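Shikimate kinase (PDB 3VAA) probably catalyses the magnesium-dependent transfer of phosphate from ATP to the 3-hydroxyl of shikimate, the fifth of seven steps leading to chorismate. Local coordinates at residues T31-A36 / Q159-R164; W58-E61 / T67-E70; P128-R133 / E179-W184. All coordinates share one frame; numbering follows the deposited sequence.

Contact 1 lies deepest of the three, near the middle of the nucleoside monophosphate kinase-like fold, a five-stranded parallel sheet with helices on its faces; there the loop that leaves the central strand 27-31 meets helix 150-168 through one tyrosine, with no hydrogen bond between the two segments. Contact 2, about 20 Å away between centres, joins helix 56-64 to the start of helix 68-91, close in sequence; a carboxylate on a helix N-terminus and a small apolar touch hold it. Contact 3 is a surface salt bridge with a water, tying helix 128-137 to the turn before helix 183-196. Contacts 1 and 3 touch: Leu131 and Leu180 pack on the 31-36 loop. Contact 2 touches neither.

Contact 1: T31-A36 / Q159-R164; sequences TGYMGA and QALEKR
Ala160 O takes two N-H groups of Arg164, its own backbone N and its side-chain NH1 at 3.0 Å, and so holds the guanidinium that faces Tyr33 of the P-loop. Strand 27-31 runs here into the nucleotide-binding loop, with Gly35 and Ala36 predicted to bind ATP, while Arg164, on helix 150-168, is predicted to bind shikimate. Tyr33 links the two. Its CG lies anti to the backbone N (chi1 -164°), which sends the ring across to the helix. The phenol end reaches Ala160 obliquely, Tyr33 OH 3.3 Å from Ala160 CB. Further back, Leu161 CD2 sits 3.7 Å from Tyr33 CB, and Arg164 CD is 3.7 Å from Tyr33 CD1. Ring and guanidinium planes stand 77° apart, with CE1 over one guanidinium face near its rim; this is no parallel stack. Arg81 and Gly103, also predicted to bind substrate, are close to the arginine. Phe156, Tyr168 and Leu131 also pack on the tyrosine. The loop itself folds as a type II turn from Tyr33 to Ala36, closed by Ala36 N to Tyr33 O at 3.1 Å.

Contact 2: W58-E61 / T67-E70; sequences WYIE and TVGE
Glu61 OE2 accepts from Val68 N at 3.1 Å, with a fairly straight N-H (164°), so a carboxylate from helix 56-64 bonds to the first turn of helix 68-91, next to a capping box formed by Thr67 and Glu70. The N-H comes from above the carboxylate plane, 45° out of it. The same oxygen lies 3.5 Å from Thr67 CA and 3.6 Å from Val68 CG2, so it also rests against the Thr67 backbone and a Val68 methyl. With chi2 at -167° the Glu61 chain is extended beyond CG, which carries the acid across to the other helix. Beside it a small apolar contact adds to the join: Ile60 CG2 meets Val68 CG1 at 4.1 Å, the two side chains crossing at about a right angle. Leu71 and Leu83 of helix 68-91 also touch Ile60, and Asp57, predicted to bind shikimate, lies close to it. The positive end of the helix dipole probably steadies the charge of Glu61.

One step further out, the capping box shapes the helix start that Glu61 meets. Glu70 N donates to Thr67 OG1, the N-cap, and in return Thr67 N donates to the side chain of Glu70. That second bond is 2.9 Å long and lands on the anti lone pair of Glu70 OE1.

Contact 3: P128-R133 / E179-W184; sequences PDVLFR and ELEDRW
The turn that leads into helix 183-196, with Asp182 as its N-cap, is tied to helix 128-137 by a surface salt bridge between Arg133 and Glu181. In the shikimate kinase fold helix 128-137 follows strand 120-125, and the turn follows the edge strand 173-176, its neighbour in the parallel sheet. Arg133 NH2 donates to Glu181 OE2 at 3.0 Å. The oxygen lies at the guanidinium edge, near its plane, yet the arginine meets the carboxylate from above: the two planes stand 84° apart, so this is a single bond onto the oxygen from above the carboxylate plane, not the paired, coplanar kind. A water supports it from the guanidinium edge, accepting from Arg133 NE and donating to Glu181 OE2 at 2.7 Å. The two side chains arrive from opposite directions. Arg133 bends at chi3 (69°), which turns its head toward the turn, and Glu181 is bent at chi2, folding its carboxylate back toward its own backbone.

Glu181 OE2 has a further charged partner, Arg134 NE, in a second salt bridge; two arginines and a water therefore grip one oxygen, which probably helps to keep the acid ionised. Arg134 also donates to Gly35 O, in the loop predicted to bind ATP, which joins this network to the probable nucleotide site. From the same helix, Val130 adds a marginal touch, CG1 lying 4.5 Å from Glu181 OE2. Asp182 caps the helix by accepting from Gln185 N, and the Gln185 side chain in turn takes the N-H of Glu181. The second carboxylate oxygen holds the acid's rotation within the turn: Leu180 N donates to Glu181 OE1 at 2.9 Å, arriving nearly in line with its C-O bond.

Contact 1: T31-A36 / Q159-R164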
ATOM      1  N   THR A  31       2.611   3.134  -0.491  1.00 19.81           N
ATOM      2  CA  THR A  31       2.901   2.290   0.636  1.00 20.26           C
ATOM      3  C   THR A  31       2.005   2.682   1.813  1.00 20.38           C
ATOM      4  O   THR A  31       1.494   3.812   1.885  1.00 21.06           O
ATOM      5  CB  THR A  31       4.378   2.412   1.079  1.00 22.00           C
ATOM      6  OG1 THR A  31       4.627   3.724   1.584  1.00 24.32           O
ATOM      7  CG2 THR A  31       5.363   2.100  -0.102  1.00 24.31           C
ATOM      8  N   GLY A  32       1.843   1.764   2.749  1.00 20.72           N
ATOM      9  CA  GLY A  32       1.026   2.028   3.924  1.00 21.88           C
ATOM     10  C   GLY A  32       0.315   0.777   4.381  1.00 21.32           C
ATOM     11  O   GLY A  32       0.409  -0.272   3.750  1.00 20.28           O
ATOM     12  N   TYR A  33      -0.418   0.896   5.486  1.00 19.80           N
ATOM     13  CA  TYR A  33      -1.063  -0.255   6.090  1.00 21.29           C
ATOM     14  C   TYR A  33      -2.363  -0.607   5.403  1.00 22.45           C
ATOM     15  O   TYR A  33      -2.899   0.199   4.639  1.00 22.93           O
ATOM     16  CB  TYR A  33      -1.328   0.073   7.574  1.00 22.24           C
ATOM     17  CG  TYR A  33      -1.637  -1.101   8.470  1.00 23.32           C
ATOM     18  CD1 TYR A  33      -0.737  -2.157   8.621  1.00 25.67           C
ATOM     19  CD2 TYR A  33      -2.821  -1.142   9.209  1.00 25.47           C
ATOM     20  CE1 TYR A  33      -1.022  -3.226   9.451  1.00 26.52           C
ATOM     21  CE2 TYR A  33      -3.101  -2.200  10.058  1.00 23.73           C
ATOM     22  CZ  TYR A  33      -2.204  -3.242  10.171  1.00 24.73           C
ATOM     23  OH  TYR A  33      -2.513  -4.279  11.016  1.00 26.93           O
ATOM     24  N   MET A  34      -2.856  -1.816   5.648  1.00 22.92           N
ATOM     25  CA  MET A  34      -4.185  -2.185   5.168  1.00 24.64           C
ATOM     26  C   MET A  34      -5.186  -1.160   5.701  1.00 25.58           C
ATOM     27  O   MET A  34      -5.116  -0.736   6.874  1.00 23.25           O
ATOM     28  CB  MET A  34      -4.602  -3.589   5.634  1.00 26.21           C
ATOM     29  CG  MET A  34      -4.603  -3.801   7.126  1.00 29.44           C
ATOM     30  SD  MET A  34      -5.296  -5.406   7.560  1.00 36.74           S
ATOM     31  CE  MET A  34      -5.029  -5.467   9.315  1.00 33.27           C
ATOM     32  N   GLY A  35      -6.111  -0.756   4.835  1.00 26.00           N
ATOM     33  CA  GLY A  35      -7.117   0.218   5.198  1.00 26.56           C
ATOM     34  C   GLY A  35      -6.733   1.646   4.912  1.00 27.34           C
ATOM     35  O   GLY A  35      -7.586   2.523   4.976  1.00 28.91           O
ATOM     36  N   ALA A  36      -5.456   1.889   4.589  1.00 24.77           N
ATOM     37  CA  ALA A  36      -4.972   3.266   4.337  1.00 23.43           C
ATOM     38  C   ALA A  36      -5.551   3.917   3.091  1.00 23.53           C
ATOM     39  O   ALA A  36      -5.609   5.131   3.007  1.00 26.25           O
ATOM     40  CB  ALA A  36      -3.446   3.297   4.277  1.00 23.45           C
ATOM     41  N   GLN A 159      -0.118  -1.210  17.353  1.00 28.51           N
ATOM     42  CA  GLN A 159       1.138  -1.966  17.457  1.00 30.31           C
ATOM     43  C   GLN A 159       1.687  -2.348  16.091  1.00 29.33           C
ATOM     44  O   GLN A 159       2.906  -2.350  15.886  1.00 28.52           O
ATOM     45  CB  GLN A 159       0.936  -3.213  18.321  1.00 32.71           C
ATOM     46  CG  GLN A 159       0.669  -2.851  19.789  1.00 38.85           C
ATOM     47  CD  GLN A 159       0.035  -3.980  20.602  1.00 46.78           C
ATOM     48  OE1 GLN A 159      -0.007  -5.138  20.175  1.00 51.11           O
ATOM     49  NE2 GLN A 159      -0.472  -3.633  21.778  1.00 48.60           N
ATOM     50  N   ALA A 160       0.798  -2.702  15.163  1.00 27.15           N
ATOM     51  CA  ALA A 160       1.231  -3.044  13.820  1.00 26.85           C
ATOM     52  C   ALA A 160       1.917  -1.833  13.170  1.00 26.10           C
ATOM     53  O   ALA A 160       2.959  -1.976  12.521  1.00 26.86           O
ATOM     54  CB  ALA A 160       0.035  -3.532  12.964  1.00 26.96           C
ATOM     55  N   LEU A 161       1.345  -0.641  13.355  1.00 26.08           N
ATOM     56  CA  LEU A 161       1.921   0.576  12.804  1.00 26.81           C
ATOM     57  C   LEU A 161       3.266   0.863  13.482  1.00 27.43           C
ATOM     58  O   LEU A 161       4.186   1.363  12.848  1.00 28.49           O
ATOM     59  CB  LEU A 161       0.993   1.788  12.955  1.00 27.58           C
ATOM     60  CG  LEU A 161      -0.323   1.808  12.193  1.00 30.28           C
ATOM     61  CD1 LEU A 161      -1.133   3.070  12.552  1.00 31.02           C
ATOM     62  CD2 LEU A 161      -0.090   1.727  10.685  1.00 31.44           C
ATOM     63  N   GLU A 162       3.377   0.568  14.773  1.00 29.11           N
ATOM     64  CA  GLU A 162       4.667   0.776  15.477  1.00 30.46           C
ATOM     65  C   GLU A 162       5.776  -0.051  14.829  1.00 30.36           C
ATOM     66  O   GLU A 162       6.918   0.416  14.703  1.00 30.09           O
ATOM     67  CB  GLU A 162       4.563   0.421  16.959  1.00 32.07           C
ATOM     68  CG  GLU A 162       3.745   1.421  17.785  1.00 34.89           C
ATOM     69  CD  GLU A 162       3.471   0.956  19.215  1.00 39.72           C
ATOM     70  OE1 GLU A 162       3.856  -0.185  19.578  1.00 39.77           O
ATOM     71  OE2 GLU A 162       2.853   1.742  19.968  1.00 40.40           O
ATOM     72  N   LYS A 163       5.467  -1.288  14.439  1.00 29.00           N
ATOM     73  CA  LYS A 163       6.487  -2.150  13.822  1.00 29.94           C
ATOM     74  C   LYS A 163       6.815  -1.670  12.408  1.00 28.60           C
ATOM     75  O   LYS A 163       7.984  -1.721  11.963  1.00 27.90           O
ATOM     76  CB  LYS A 163       6.033  -3.617  13.768  1.00 32.23           C
ATOM     77  CG  LYS A 163       5.587  -4.207  15.110  1.00 38.62           C
ATOM     78  CD  LYS A 163       5.260  -5.714  15.020  1.00 45.10           C
ATOM     79  CE  LYS A 163       4.267  -6.205  16.123  1.00 46.64           C
ATOM     80  NZ  LYS A 163       2.832  -5.731  15.954  1.00 44.48           N
ATOM     81  N   ARG A 164       5.783  -1.214  11.693  1.00 25.96           N
ATOM     82  CA  ARG A 164       5.953  -0.777  10.300  1.00 25.11           C
ATOM     83  C   ARG A 164       6.429   0.657  10.092  1.00 26.21           C
ATOM     84  O   ARG A 164       7.103   0.943   9.120  1.00 24.43           O
ATOM     85  CB  ARG A 164       4.662  -1.003   9.541  1.00 24.66           C
ATOM     86  CG  ARG A 164       4.345  -2.447   9.381  1.00 26.83           C
ATOM     87  CD  ARG A 164       2.882  -2.685   9.184  1.00 28.19           C
ATOM     88  NE  ARG A 164       2.618  -4.110   8.996  1.00 28.51           N
ATOM     89  CZ  ARG A 164       2.665  -5.016   9.967  1.00 29.63           C
ATOM     90  NH1 ARG A 164       2.983  -4.669  11.208  1.00 32.94           N
ATOM     91  NH2 ARG A 164       2.427  -6.291   9.689  1.00 34.03           N
TER

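Contact 2: W58-E61 / T67-E70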
ATOM      1  N   TRP A  58      -1.718  -8.390  -6.819  1.00 26.08           N
ATOM      2  CA  TRP A  58      -2.380  -8.912  -8.025  1.00 28.42           C
ATOM      3  C   TRP A  58      -1.322  -9.396  -9.007  1.00 26.67           C
ATOM      4  O   TRP A  58      -1.456 -10.473  -9.610  1.00 26.93           O
ATOM      5  CB  TRP A  58      -3.276  -7.839  -8.671  1.00 29.49           C
ATOM      6  CG  TRP A  58      -3.798  -8.190 -10.042  1.00 36.21           C
ATOM      7  CD1 TRP A  58      -4.932  -8.885 -10.332  1.00 44.08           C
ATOM      8  CD2 TRP A  58      -3.198  -7.853 -11.307  1.00 40.68           C
ATOM      9  NE1 TRP A  58      -5.074  -9.014 -11.699  1.00 44.98           N
ATOM     10  CE2 TRP A  58      -4.026  -8.387 -12.318  1.00 44.44           C
ATOM     11  CE3 TRP A  58      -2.037  -7.155 -11.678  1.00 41.44           C
ATOM     12  CZ2 TRP A  58      -3.738  -8.241 -13.683  1.00 47.40           C
ATOM     13  CZ3 TRP A  58      -1.743  -7.016 -13.034  1.00 45.85           C
ATOM     14  CH2 TRP A  58      -2.598  -7.558 -14.021  1.00 47.65           C
ATOM     15  N   TYR A  59      -0.260  -8.601  -9.162  1.00 24.53           N
ATOM     16  CA  TYR A  59       0.817  -8.950 -10.097  1.00 24.74           C
ATOM     17  C   TYR A  59       1.464 -10.295  -9.714  1.00 24.53           C
ATOM     18  O   TYR A  59       1.721 -11.166 -10.564  1.00 26.36           O
ATOM     19  CB  TYR A  59       1.835  -7.816 -10.148  1.00 23.31           C
ATOM     20  CG  TYR A  59       2.922  -8.029 -11.149  1.00 24.33           C
ATOM     21  CD1 TYR A  59       2.746  -7.665 -12.473  1.00 27.33           C
ATOM     22  CD2 TYR A  59       4.139  -8.607 -10.783  1.00 23.57           C
ATOM     23  CE1 TYR A  59       3.746  -7.872 -13.406  1.00 29.72           C
ATOM     24  CE2 TYR A  59       5.139  -8.800 -11.702  1.00 25.46           C
ATOM     25  CZ  TYR A  59       4.933  -8.440 -13.022  1.00 26.95           C
ATOM     26  OH  TYR A  59       5.924  -8.632 -13.970  1.00 28.37           O
ATOM     27  N   ILE A  60       1.698 -10.461  -8.425  1.00 23.58           N
ATOM     28  CA  ILE A  60       2.257 -11.699  -7.871  1.00 24.55           C
ATOM     29  C   ILE A  60       1.355 -12.901  -8.219  1.00 25.65           C
ATOM     30  O   ILE A  60       1.838 -13.923  -8.698  1.00 27.01           O
ATOM     31  CB  ILE A  60       2.406 -11.577  -6.347  1.00 24.56           C
ATOM     32  CG1 ILE A  60       3.606 -10.682  -5.990  1.00 22.92           C
ATOM     33  CG2 ILE A  60       2.552 -12.976  -5.714  1.00 27.51           C
ATOM     34  CD1 ILE A  60       3.640 -10.219  -4.487  1.00 22.41           C
ATOM     35  N   GLU A  61       0.047 -12.754  -8.014  1.00 26.31           N
ATOM     36  CA  GLU A  61      -0.885 -13.854  -8.303  1.00 29.33           C
ATOM     37  C   GLU A  61      -0.921 -14.203  -9.779  1.00 32.05           C
ATOM     38  O   GLU A  61      -1.055 -15.393 -10.141  1.00 33.27           O
ATOM     39  CB  GLU A  61      -2.292 -13.540  -7.776  1.00 31.39           C
ATOM     40  CG  GLU A  61      -2.320 -13.298  -6.272  1.00 31.19           C
ATOM     41  CD  GLU A  61      -3.724 -13.283  -5.668  1.00 36.91           C
ATOM     42  OE1 GLU A  61      -4.723 -13.433  -6.418  1.00 39.18           O
ATOM     43  OE2 GLU A  61      -3.818 -13.169  -4.423  1.00 36.64           O
ATOM     44  N   THR A  67      -2.642 -17.774  -5.383  1.00 32.46           N
ATOM     45  CA  THR A  67      -2.986 -16.595  -4.589  1.00 29.99           C
ATOM     46  C   THR A  67      -1.862 -16.316  -3.610  1.00 30.16           C
ATOM     47  O   THR A  67      -1.014 -17.174  -3.371  1.00 28.28           O
ATOM     48  CB  THR A  67      -4.274 -16.796  -3.803  1.00 31.31           C
ATOM     49  OG1 THR A  67      -4.087 -17.821  -2.812  1.00 30.63           O
ATOM     50  CG2 THR A  67      -5.419 -17.179  -4.736  1.00 30.28           C
ATOM     51  N   VAL A  68      -1.831 -15.094  -3.059  1.00 28.47           N
ATOM     52  CA  VAL A  68      -0.812 -14.767  -2.067  1.00 29.69           C
ATOM     53  C   VAL A  68      -0.916 -15.665  -0.827  1.00 29.05           C
ATOM     54  O   VAL A  68       0.102 -16.013  -0.243  1.00 31.76           O
ATOM     55  CB  VAL A  68      -0.857 -13.269  -1.668  1.00 29.82           C
ATOM     56  CG1 VAL A  68      -0.385 -12.423  -2.850  1.00 31.31           C
ATOM     57  CG2 VAL A  68      -2.209 -12.876  -1.249  1.00 32.55           C
ATOM     58  N   GLY A  69      -2.140 -16.071  -0.451  1.00 31.28           N
ATOM     59  CA  GLY A  69      -2.319 -16.960   0.677  1.00 31.92           C
ATOM     60  C   GLY A  69      -1.718 -18.331   0.415  1.00 32.71           C
ATOM     61  O   GLY A  69      -1.132 -18.955   1.316  1.00 35.68           O
ATOM     62  N   GLU A  70      -1.895 -18.825  -0.802  1.00 29.41           N
ATOM     63  CA  GLU A  70      -1.334 -20.115  -1.188  1.00 32.78           C
ATOM     64  C   GLU A  70       0.201 -20.064  -1.163  1.00 32.22           C
ATOM     65  O   GLU A  70       0.857 -21.003  -0.702  1.00 34.75           O
ATOM     66  CB  GLU A  70      -1.816 -20.490  -2.592  1.00 33.02           C
ATOM     67  CG  GLU A  70      -3.295 -20.885  -2.634  1.00 35.97           C
ATOM     68  CD  GLU A  70      -3.763 -21.297  -4.020  1.00 41.31           C
ATOM     69  OE1 GLU A  70      -3.545 -20.541  -4.984  1.00 39.25           O
ATOM     70  OE2 GLU A  70      -4.374 -22.374  -4.141  1.00 47.39           O
TER

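Contact 3: P128-R133 / E179-W184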
ATOM      1  N   PRO A 128      -4.833   6.205  13.312  1.00 29.14           N
ATOM      2  CA  PRO A 128      -5.411   4.935  13.763  1.00 29.47           C
ATOM      3  C   PRO A 128      -6.931   4.983  13.996  1.00 29.90           C
ATOM      4  O   PRO A 128      -7.589   3.969  13.832  1.00 30.07           O
ATOM      5  CB  PRO A 128      -4.657   4.626  15.057  1.00 31.00           C
ATOM      6  CG  PRO A 128      -3.552   5.539  15.133  1.00 32.02           C
ATOM      7  CD  PRO A 128      -3.657   6.597  14.096  1.00 30.89           C
ATOM      8  N   ASP A 129      -7.488   6.135  14.369  1.00 30.83           N
ATOM      9  CA  ASP A 129      -8.939   6.234  14.556  1.00 32.83           C
ATOM     10  C   ASP A 129      -9.629   5.959  13.237  1.00 30.22           C
ATOM     11  O   ASP A 129     -10.692   5.340  13.208  1.00 31.37           O
ATOM     12  CB  ASP A 129      -9.360   7.623  15.069  1.00 34.18           C
ATOM     13  CG  ASP A 129      -8.904   7.893  16.501  1.00 40.58           C
ATOM     14  OD1 ASP A 129      -8.527   6.930  17.214  1.00 43.65           O
ATOM     15  OD2 ASP A 129      -8.925   9.081  16.917  1.00 48.23           O
ATOM     16  N   VAL A 130      -9.020   6.422  12.142  1.00 27.24           N
ATOM     17  CA  VAL A 130      -9.587   6.233  10.816  1.00 26.04           C
ATOM     18  C   VAL A 130      -9.351   4.813  10.357  1.00 25.63           C
ATOM     19  O   VAL A 130     -10.248   4.207   9.780  1.00 24.85           O
ATOM     20  CB  VAL A 130      -9.039   7.251   9.796  1.00 24.55           C
ATOM     21  CG1 VAL A 130      -9.553   6.906   8.396  1.00 27.55           C
ATOM     22  CG2 VAL A 130      -9.421   8.691  10.210  1.00 27.09           C
ATOM     23  N   LEU A 131      -8.145   4.267  10.601  1.00 24.61           N
ATOM     24  CA  LEU A 131      -7.883   2.860  10.253  1.00 25.46           C
ATOM     25  C   LEU A 131      -8.858   1.936  11.001  1.00 25.21           C
ATOM     26  O   LEU A 131      -9.387   0.967  10.426  1.00 26.06           O
ATOM     27  CB  LEU A 131      -6.433   2.477  10.575  1.00 26.16           C
ATOM     28  CG  LEU A 131      -5.383   3.103   9.671  1.00 24.56           C
ATOM     29  CD1 LEU A 131      -4.002   2.697  10.141  1.00 22.28           C
ATOM     30  CD2 LEU A 131      -5.606   2.689   8.186  1.00 24.25           C
ATOM     31  N   PHE A 132      -9.087   2.253  12.282  1.00 26.82           N
ATOM     32  CA  PHE A 132     -10.010   1.504  13.143  1.00 27.89           C
ATOM     33  C   PHE A 132     -11.395   1.463  12.514  1.00 28.48           C
ATOM     34  O   PHE A 132     -11.980   0.374  12.316  1.00 29.07           O
ATOM     35  CB  PHE A 132     -10.026   2.133  14.548  1.00 29.13           C
ATOM     36  CG  PHE A 132     -10.985   1.480  15.518  1.00 29.34           C
ATOM     37  CD1 PHE A 132     -10.617   0.324  16.210  1.00 31.30           C
ATOM     38  CD2 PHE A 132     -12.228   2.035  15.763  1.00 34.19           C
ATOM     39  CE1 PHE A 132     -11.483  -0.279  17.115  1.00 37.17           C
ATOM     40  CE2 PHE A 132     -13.106   1.438  16.681  1.00 38.65           C
ATOM     41  CZ  PHE A 132     -12.726   0.272  17.353  1.00 36.04           C
ATOM     42  N   ARG A 133     -11.935   2.630  12.185  1.00 28.97           N
ATOM     43  CA  ARG A 133     -13.259   2.671  11.549  1.00 28.63           C
ATOM     44  C   ARG A 133     -13.302   1.878  10.244  1.00 27.73           C
ATOM     45  O   ARG A 133     -14.174   1.022  10.047  1.00 28.24           O
ATOM     46  CB  ARG A 133     -13.655   4.111  11.265  1.00 29.82           C
ATOM     47  CG  ARG A 133     -15.083   4.272  10.770  1.00 31.12           C
ATOM     48  CD  ARG A 133     -15.320   5.727  10.487  1.00 36.75           C
ATOM     49  NE  ARG A 133     -14.531   6.142   9.330  1.00 34.10           N
ATOM     50  CZ  ARG A 133     -13.926   7.317   9.194  1.00 35.47           C
ATOM     51  NH1 ARG A 133     -13.954   8.213  10.167  1.00 42.96           N
ATOM     52  NH2 ARG A 133     -13.255   7.583   8.086  1.00 37.77           N
ATOM     53  N   GLU A 179      -8.945  11.188   4.483  1.00 26.51           N
ATOM     54  CA  GLU A 179     -10.218  11.539   3.853  1.00 27.59           C
ATOM     55  C   GLU A 179     -10.361  10.978   2.463  1.00 26.74           C
ATOM     56  O   GLU A 179      -9.923  11.580   1.496  1.00 28.34           O
ATOM     57  CB  GLU A 179     -10.398  13.072   3.869  1.00 29.88           C
ATOM     58  CG  GLU A 179     -10.493  13.638   5.300  1.00 32.56           C
ATOM     59  CD  GLU A 179     -10.972  15.090   5.370  1.00 34.75           C
ATOM     60  OE1 GLU A 179     -10.473  15.923   4.584  1.00 34.17           O
ATOM     61  OE2 GLU A 179     -11.826  15.389   6.248  1.00 37.14           O
ATOM     62  N   LEU A 180     -10.964   9.785   2.380  1.00 25.61           N
ATOM     63  CA  LEU A 180     -11.186   9.100   1.104  1.00 26.85           C
ATOM     64  C   LEU A 180     -12.553   8.464   1.129  1.00 28.95           C
ATOM     65  O   LEU A 180     -12.819   7.468   0.431  1.00 30.02           O
ATOM     66  CB  LEU A 180     -10.114   8.014   0.888  1.00 26.80           C
ATOM     67  CG  LEU A 180      -8.656   8.454   0.759  1.00 26.57           C
ATOM     68  CD1 LEU A 180      -7.757   7.230   0.776  1.00 26.85           C
ATOM     69  CD2 LEU A 180      -8.419   9.284  -0.499  1.00 29.86           C
ATOM     70  N   GLU A 181     -13.461   9.090   1.872  1.00 29.14           N
ATOM     71  CA  GLU A 181     -14.775   8.499   2.125  1.00 30.99           C
ATOM     72  C   GLU A 181     -15.931   8.858   1.183  1.00 31.98           C
ATOM     73  O   GLU A 181     -17.044   8.377   1.398  1.00 34.72           O
ATOM     74  CB  GLU A 181     -15.143   8.726   3.595  1.00 32.22           C
ATOM     75  CG  GLU A 181     -14.696   7.609   4.559  1.00 33.36           C
ATOM     76  CD  GLU A 181     -13.190   7.395   4.745  1.00 37.56           C
ATOM     77  OE1 GLU A 181     -12.356   8.220   4.313  1.00 32.58           O
ATOM     78  OE2 GLU A 181     -12.850   6.373   5.384  1.00 34.63           O
ATOM     79  N   ASP A 182     -15.681   9.690   0.171  1.00 31.02           N
ATOM     80  CA  ASP A 182     -16.674   9.985  -0.888  1.00 32.20           C
ATOM     81  C   ASP A 182     -15.949  10.551  -2.114  1.00 33.57           C
ATOM     82  O   ASP A 182     -14.727  10.769  -2.072  1.00 31.51           O
ATOM     83  CB  ASP A 182     -17.820  10.890  -0.415  1.00 35.22           C
ATOM     84  CG  ASP A 182     -17.365  12.268  -0.049  1.00 36.35           C
ATOM     85  OD1 ASP A 182     -16.398  12.746  -0.672  1.00 37.63           O
ATOM     86  OD2 ASP A 182     -18.007  12.881   0.835  1.00 40.17           O
ATOM     87  N   ARG A 183     -16.689  10.772  -3.199  1.00 35.39           N
ATOM     88  CA  ARG A 183     -16.099  11.261  -4.454  1.00 38.34           C
ATOM     89  C   ARG A 183     -15.393  12.601  -4.313  1.00 37.62           C
ATOM     90  O   ARG A 183     -14.365  12.822  -4.951  1.00 39.08           O
ATOM     91  CB  ARG A 183     -17.166  11.393  -5.550  1.00 41.58           C
ATOM     92  CG  ARG A 183     -16.604  11.960  -6.875  1.00 48.61           C
ATOM     93  CD  ARG A 183     -17.694  12.353  -7.894  1.00 56.18           C
ATOM     94  NE  ARG A 183     -18.577  13.424  -7.415  1.00 60.76           N
ATOM     95  CZ  ARG A 183     -18.258  14.722  -7.362  1.00 64.35           C
ATOM     96  NH1 ARG A 183     -17.047  15.151  -7.720  1.00 63.58           N
ATOM     97  NH2 ARG A 183     -19.153  15.601  -6.918  1.00 66.19           N
ATOM     98  N   TRP A 184     -15.964  13.501  -3.512  1.00 36.44           N
ATOM     99  CA  TRP A 184     -15.378  14.827  -3.286  1.00 36.52           C
ATOM    100  C   TRP A 184     -14.028  14.692  -2.585  1.00 33.96           C
ATOM    101  O   TRP A 184     -13.042  15.319  -2.982  1.00 33.36           O
ATOM    102  CB  TRP A 184     -16.298  15.698  -2.417  1.00 36.89           C
ATOM    103  CG  TRP A 184     -17.661  16.036  -3.011  1.00 43.30           C
ATOM    104  CD1 TRP A 184     -18.819  15.322  -2.873  1.00 45.13           C
ATOM    105  CD2 TRP A 184     -17.997  17.195  -3.796  1.00 47.13           C
ATOM    106  NE1 TRP A 184     -19.855  15.965  -3.527  1.00 49.92           N
ATOM    107  CE2 TRP A 184     -19.375  17.111  -4.103  1.00 50.05           C
ATOM    108  CE3 TRP A 184     -17.265  18.292  -4.272  1.00 50.65           C
ATOM    109  CZ2 TRP A 184     -20.037  18.084  -4.868  1.00 53.65           C
ATOM    110  CZ3 TRP A 184     -17.927  19.264  -5.038  1.00 52.52           C
ATOM    111  CH2 TRP A 184     -19.296  19.147  -5.327  1.00 54.28           C
TER
HETATM  112  O   HOH W   1     -14.681   4.919   6.698  1.00 35.64           O